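Local coordinates for protein probable arylamine n-acetyl transferase (Mycobacterium abscessus, PDB 4GUZ) that probably transfers an acetyl group from acetyl-coenzyme A to arylamine substrates, as other members of the arylamine N-acetyltransferase family do, at residues 170-175 / 188-193; 143-148 / 157-162. All blocks are in the same frame, centred on the assembly; numbering follows the deposited sequence.

Interaction 1 of 2, residues 170-175 / 188-193; sequences GWTLSE and RHTFVL
Trp171 and Phe191 share one face of an antiparallel strand pair with Leu173 and His189. In the backbone, Trp171 N to Phe191 O and Phe191 N to Trp171 O, both 2.9 Å, close a two-bond ring. Leu173 N donates to His189 O, while Leu173 O takes Arg188 N at 2.8 Å and His189 N only weakly, so two residues face one in a classic beta bulge.

Trp171 CB sits over one face of the Phe191 ring in a CH-pi contact, 3.8 Å from its centroid. The indole five-membered ring lies nearly parallel to the phenyl (11°) but slid aside; the six-membered ring reaches Leu193, Trp171 CZ3 3.7 Å from Leu193 CG. Trp171 NE1 is hydrogen-bonded to Val145 O.

At the charged end, Arg188 NE meets the anti lone pair of Glu175 OE1 at 2.7 Å, nearly straight (170°) and in the guanidinium plane, with a weak second bond from NH2.

His189 holds CG between its N and carbonyl carbon (chi1 55°), which lays the imidazole alongside Leu173, His189 CE1 3.6 Å from Leu173 CB. Its NE2 is hydrogen-bonded to Asp131 OD2 and its ring meets His116, residues that with Cys79 probably form the family's Cys-His-Asp catalytic triad.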
loop_
_atom_site.group_PDB
_atom_site.type_symbol
_atom_site.label_atom_id
_atom_site.label_comp_id
_atom_site.label_asym_id
_atom_site.label_seq_id
_atom_site.Cartn_x
_atom_site.Cartn_y
_atom_site.Cartn_z
ATOM N N GLY A 170 20.863 -2.762 -1.674
ATOM C CA GLY A 170 19.437 -2.787 -1.389
ATOM C C GLY A 170 18.842 -4.170 -1.512
ATOM O O GLY A 170 19.573 -5.154 -1.642
ATOM N N TRP A 171 17.505 -4.234 -1.485
ATOM C CA TRP A 171 16.769 -5.493 -1.595
ATOM C C TRP A 171 15.767 -5.450 -2.723
ATOM O O TRP A 171 15.160 -4.404 -2.961
ATOM C CB TRP A 171 15.986 -5.790 -0.291
ATOM C CG TRP A 171 16.818 -6.214 0.880
ATOM C CD1 TRP A 171 16.940 -7.481 1.385
ATOM C CD2 TRP A 171 17.664 -5.379 1.681
ATOM N NE1 TRP A 171 17.836 -7.488 2.433
ATOM C CE2 TRP A 171 18.304 -6.215 2.630
ATOM C CE3 TRP A 171 17.946 -4.000 1.693
ATOM C CZ2 TRP A 171 19.209 -5.720 3.572
ATOM C CZ3 TRP A 171 18.896 -3.518 2.577
ATOM C CH2 TRP A 171 19.492 -4.367 3.529
ATOM N N THR A 172 15.470 -6.626 -3.298
ATOM C CA THR A 172 14.384 -6.770 -4.247
ATOM C C THR A 172 13.347 -7.627 -3.582
ATOM O O THR A 172 13.675 -8.721 -3.118
ATOM C CB THR A 172 14.836 -7.380 -5.604
ATOM O OG1 THR A 172 15.883 -6.604 -6.161
ATOM C CG2 THR A 172 13.673 -7.537 -6.626
ATOM N N LEU A 173 12.095 -7.158 -3.558
ATOM C CA LEU A 173 10.985 -7.988 -3.121
ATOM C C LEU A 173 10.307 -8.473 -4.387
ATOM O O LEU A 173 9.937 -7.638 -5.220
ATOM C CB LEU A 173 9.998 -7.266 -2.197
ATOM C CG LEU A 173 8.848 -8.134 -1.700
ATOM C CD1 LEU A 173 9.309 -9.045 -0.543
ATOM C CD2 LEU A 173 7.662 -7.281 -1.246
ATOM N N SER A 174 10.190 -9.805 -4.565
ATOM C CA SER A 174 9.564 -10.397 -5.762
ATOM C C SER A 174 8.320 -11.182 -5.388
ATOM O O SER A 174 8.204 -11.671 -4.256
ATOM C CB SER A 174 10.530 -11.331 -6.499
ATOM O OG SER A 174 11.721 -10.682 -6.924
ATOM N N GLU A 175 7.407 -11.349 -6.346
ATOM C CA GLU A 175 6.208 -12.167 -6.089
ATOM C C GLU A 175 6.349 -13.406 -6.932
ATOM O O GLU A 175 6.993 -13.351 -7.981
ATOM C CB GLU A 175 4.894 -11.409 -6.374
ATOM C CG GLU A 175 4.760 -10.900 -7.809
ATOM C CD GLU A 175 3.467 -10.177 -8.138
ATOM O OE1 GLU A 175 3.210 -9.112 -7.530
ATOM O OE2 GLU A 175 2.737 -10.641 -9.045
ATOM N N ARG A 188 8.867 -7.045 -7.771
ATOM C CA ARG A 188 7.828 -6.053 -7.471
ATOM C C ARG A 188 8.485 -4.697 -7.360
ATOM O O ARG A 188 8.241 -3.815 -8.162
ATOM C CB ARG A 188 7.083 -6.371 -6.168
ATOM C CG ARG A 188 5.819 -7.125 -6.349
ATOM C CD ARG A 188 5.063 -7.124 -5.048
ATOM N NE ARG A 188 3.878 -7.958 -5.182
ATOM C CZ ARG A 188 2.984 -8.149 -4.230
ATOM N NH1 ARG A 188 3.143 -7.586 -3.037
ATOM N NH2 ARG A 188 1.933 -8.928 -4.450
ATOM N N HIS A 189 9.332 -4.540 -6.347
ATOM C CA HIS A 189 10.062 -3.302 -6.112
ATOM C C HIS A 189 11.461 -3.582 -5.586
ATOM O O HIS A 189 11.756 -4.696 -5.135
ATOM C CB HIS A 189 9.285 -2.401 -5.115
ATOM C CG HIS A 189 8.928 -3.025 -3.792
ATOM N ND1 HIS A 189 9.891 -3.309 -2.844
ATOM C CD2 HIS A 189 7.702 -3.268 -3.261
ATOM C CE1 HIS A 189 9.239 -3.807 -1.811
ATOM N NE2 HIS A 189 7.910 -3.767 -2.002
ATOM N N THR A 190 12.319 -2.570 -5.661
ATOM C CA THR A 190 13.648 -2.581 -5.044
ATOM C C THR A 190 13.612 -1.497 -3.985
ATOM O O THR A 190 12.895 -0.518 -4.156
ATOM C CB THR A 190 14.809 -2.370 -6.032
ATOM O OG1 THR A 190 14.742 -1.051 -6.599
ATOM C CG2 THR A 190 14.889 -3.454 -7.115
ATOM N N PHE A 191 14.341 -1.654 -2.899
ATOM C CA PHE A 191 14.380 -0.601 -1.878
ATOM C C PHE A 191 15.753 -0.554 -1.236
ATOM O O PHE A 191 16.503 -1.512 -1.300
ATOM C CB PHE A 191 13.278 -0.763 -0.805
ATOM C CG PHE A 191 13.294 -2.069 -0.030
ATOM C CD1 PHE A 191 12.605 -3.177 -0.496
ATOM C CD2 PHE A 191 13.967 -2.172 1.182
ATOM C CE1 PHE A 191 12.645 -4.391 0.200
ATOM C CE2 PHE A 191 14.005 -3.371 1.882
ATOM C CZ PHE A 191 13.323 -4.471 1.401
ATOM N N VAL A 192 16.054 0.580 -0.612
ATOM C CA VAL A 192 17.258 0.847 0.180
ATOM C C VAL A 192 16.749 1.321 1.545
ATOM O O VAL A 192 15.629 1.830 1.636
ATOM C CB VAL A 192 18.211 1.856 -0.503
ATOM C CG1 VAL A 192 18.767 1.284 -1.815
ATOM C CG2 VAL A 192 17.542 3.201 -0.720
ATOM N N LEU A 193 17.561 1.167 2.593
ATOM C CA LEU A 193 17.127 1.522 3.934
ATOM C C LEU A 193 17.355 2.987 4.289
ATOM O O LEU A 193 17.129 3.342 5.444
ATOM C CB LEU A 193 17.824 0.635 4.957
ATOM C CG LEU A 193 17.624 -0.891 4.776
ATOM C CD1 LEU A 193 18.373 -1.647 5.857
ATOM C CD2 LEU A 193 16.125 -1.268 4.766
#

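Interaction 2 of 2, residues 143-148 / 157-162; sequences RLVDEA and YRLRRG
The Arg158 guanidinium offers its edge to Glu147, with Arg160 CD, from its own strand, above one face toward the rim. Its side-on grip brings NH2 (2.9 Å) and NE (3.1 Å) to the single oxygen Glu147 OE2, both on the anti side but tilted out of the carboxylate plane; the two planes stand 86° apart. Arg161 receives Asp146 OD1 at its edge, 3.2 Å from NH1, on the syn side and again tilted; the stronger partner of this guanidinium is Asp169, in a salt bridge through NH2.

These salt bridges lie at the open end of a surface beta hairpin, strands 147-152 and 155-162. The extended Arg158 chain, CG anti to its N (chi1 -169°), runs along its strand toward Glu147, whose own chain bends at chi2 (-88°). Directly across the strands, Glu147 CG and Arg160 CG touch at 3.9 Å.

Ala148 and Leu159 form a hydrogen-bonded antiparallel pair, Ala148 N to Leu159 O at 2.9 Å and Leu159 N to Ala148 O at 2.8 Å. Arg161 N continues the pairing to Asp146 O.

Leu159 packs against the bend 143-146 through CD2: Leu159 CD2 lies 4.4 Å from Leu144 CD1. The same methyl, Leu159 CD2, is 3.4 Å from Arg143 O.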
loop_
_atom_site.group_PDB
_atom_site.type_symbol
_atom_site.label_atom_id
_atom_site.label_comp_id
_atom_site.label_asym_id
_atom_site.label_seq_id
_atom_site.Cartn_x
_atom_site.Cartn_y
_atom_site.Cartn_z
ATOM N N ARG A 143 10.864 -10.394 7.701
ATOM C CA ARG A 143 12.199 -10.348 8.327
ATOM C C ARG A 143 13.222 -9.910 7.314
ATOM O O ARG A 143 13.375 -10.554 6.279
ATOM C CB ARG A 143 12.573 -11.740 8.883
ATOM C CG ARG A 143 13.830 -11.783 9.722
ATOM C CD ARG A 143 13.985 -13.160 10.328
ATOM N NE ARG A 143 13.527 -13.154 11.713
ATOM C CZ ARG A 143 12.656 -14.007 12.237
ATOM N NH1 ARG A 143 12.123 -14.968 11.492
ATOM N NH2 ARG A 143 12.301 -13.899 13.511
ATOM N N LEU A 144 13.918 -8.812 7.596
ATOM C CA LEU A 144 14.926 -8.317 6.676
ATOM C C LEU A 144 16.172 -9.160 6.819
ATOM O O LEU A 144 16.875 -9.103 7.828
ATOM C CB LEU A 144 15.202 -6.826 6.893
ATOM C CG LEU A 144 15.913 -6.085 5.773
ATOM C CD1 LEU A 144 14.973 -5.808 4.589
ATOM C CD2 LEU A 144 16.455 -4.779 6.292
ATOM N N VAL A 145 16.371 -10.017 5.836
ATOM C CA VAL A 145 17.503 -10.943 5.721
ATOM C C VAL A 145 18.080 -10.737 4.333
ATOM O O VAL A 145 17.414 -10.124 3.491
ATOM C CB VAL A 145 17.114 -12.433 5.997
ATOM C CG1 VAL A 145 16.770 -12.658 7.465
ATOM C CG2 VAL A 145 15.989 -12.916 5.088
ATOM N N ASP A 146 19.284 -11.255 4.071
ATOM C CA ASP A 146 19.902 -11.088 2.746
ATOM C C ASP A 146 19.241 -11.918 1.642
ATOM O O ASP A 146 19.392 -11.587 0.457
ATOM C CB ASP A 146 21.389 -11.413 2.793
ATOM C CG ASP A 146 22.245 -10.393 3.519
ATOM O OD1 ASP A 146 21.678 -9.554 4.265
ATOM O OD2 ASP A 146 23.474 -10.403 3.309
ATOM N N GLU A 147 18.540 -13.001 1.996
ATOM C CA GLU A 147 17.838 -13.790 1.001
ATOM C C GLU A 147 16.848 -14.730 1.663
ATOM O O GLU A 147 17.214 -15.423 2.606
ATOM C CB GLU A 147 18.835 -14.572 0.116
ATOM C CG GLU A 147 18.241 -15.025 -1.200
ATOM C CD GLU A 147 17.537 -16.361 -1.200
ATOM O OE1 GLU A 147 17.491 -17.031 -0.138
ATOM O OE2 GLU A 147 17.027 -16.741 -2.278
ATOM N N ALA A 148 15.592 -14.758 1.172
ATOM C CA ALA A 148 14.569 -15.676 1.699
ATOM C C ALA A 148 13.387 -15.806 0.791
ATOM O O ALA A 148 13.021 -14.852 0.095
ATOM C CB ALA A 148 14.069 -15.216 3.066
ATOM N N TYR A 157 6.548 -14.815 -1.577
ATOM C CA TYR A 157 7.463 -13.716 -1.868
ATOM C C TYR A 157 8.901 -14.178 -1.788
ATOM O O TYR A 157 9.221 -15.161 -1.102
ATOM C CB TYR A 157 7.229 -12.548 -0.879
ATOM C CG TYR A 157 5.827 -11.984 -0.982
ATOM C CD1 TYR A 157 5.438 -11.226 -2.085
ATOM C CD2 TYR A 157 4.886 -12.214 0.016
ATOM C CE1 TYR A 157 4.129 -10.771 -2.221
ATOM C CE2 TYR A 157 3.572 -11.761 -0.109
ATOM C CZ TYR A 157 3.197 -11.048 -1.237
ATOM O OH TYR A 157 1.909 -10.577 -1.371
ATOM N N ARG A 158 9.775 -13.456 -2.478
ATOM C CA ARG A 158 11.208 -13.685 -2.404
ATOM C C ARG A 158 11.871 -12.368 -2.087
ATOM O O ARG A 158 11.567 -11.356 -2.711
ATOM C CB ARG A 158 11.794 -14.276 -3.679
ATOM C CG ARG A 158 13.244 -14.741 -3.454
ATOM C CD ARG A 158 14.067 -14.730 -4.704
ATOM N NE ARG A 158 15.362 -15.374 -4.475
ATOM C CZ ARG A 158 16.223 -15.666 -5.442
ATOM N NH1 ARG A 158 15.938 -15.371 -6.706
ATOM N NH2 ARG A 158 17.379 -16.254 -5.154
ATOM N N LEU A 159 12.739 -12.374 -1.091
ATOM C CA LEU A 159 13.497 -11.199 -0.685
ATOM C C LEU A 159 14.951 -11.482 -1.006
ATOM O O LEU A 159 15.431 -12.553 -0.685
ATOM C CB LEU A 159 13.274 -10.959 0.818
ATOM C CG LEU A 159 13.843 -9.689 1.441
ATOM C CD1 LEU A 159 13.174 -8.438 0.900
ATOM C CD2 LEU A 159 13.677 -9.724 2.955
ATOM N N ARG A 160 15.635 -10.560 -1.685
ATOM C CA ARG A 160 17.037 -10.759 -2.035
ATOM C C ARG A 160 17.790 -9.448 -2.081
ATOM O O ARG A 160 17.439 -8.557 -2.861
ATOM C CB ARG A 160 17.170 -11.467 -3.389
ATOM C CG ARG A 160 18.572 -11.966 -3.642
ATOM C CD ARG A 160 18.625 -12.860 -4.851
ATOM N NE ARG A 160 19.987 -13.356 -5.047
ATOM C CZ ARG A 160 20.494 -13.704 -6.223
ATOM N NH1 ARG A 160 19.756 -13.617 -7.324
ATOM N NH2 ARG A 160 21.746 -14.136 -6.311
ATOM N N ARG A 161 18.862 -9.381 -1.289
ATOM C CA ARG A 161 19.799 -8.262 -1.169
ATOM C C ARG A 161 20.800 -8.317 -2.311
ATOM O O ARG A 161 21.241 -9.405 -2.696
ATOM C CB ARG A 161 20.548 -8.326 0.184
ATOM C CG ARG A 161 21.356 -7.071 0.520
ATOM C CD ARG A 161 22.060 -7.210 1.853
ATOM N NE ARG A 161 22.683 -5.958 2.283
ATOM C CZ ARG A 161 23.087 -5.732 3.529
ATOM N NH1 ARG A 161 22.893 -6.646 4.472
ATOM N NH2 ARG A 161 23.643 -4.576 3.853
ATOM N N GLY A 162 21.166 -7.152 -2.814
ATOM C CA GLY A 162 22.162 -7.023 -3.869
ATOM C C GLY A 162 22.363 -5.601 -4.335
ATOM O O GLY A 162 21.844 -4.655 -3.742
#

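Interactions 1 and 2 belong to one antiparallel sheet, their centres about 8 Å apart. They follow in series along the chain: hairpin 147-152/155-162 closes before hairpin 170-176/185-196 opens. Strands 155-162 and 170-176 are neighbours, so the two hairpins join edge to edge; Thr172 N to Arg160 O and Ser174 N to Arg158 O, each 2.8 Å, are probable hydrogen bonds across this seam. Strand 147-152 is the outermost on this side within the chain, whereas 185-196 lies deeper, against strand 96-104. The run of four strands thus passes from the charged surface of interaction 2 to interaction 1, where His189 borders the probable catalytic triad.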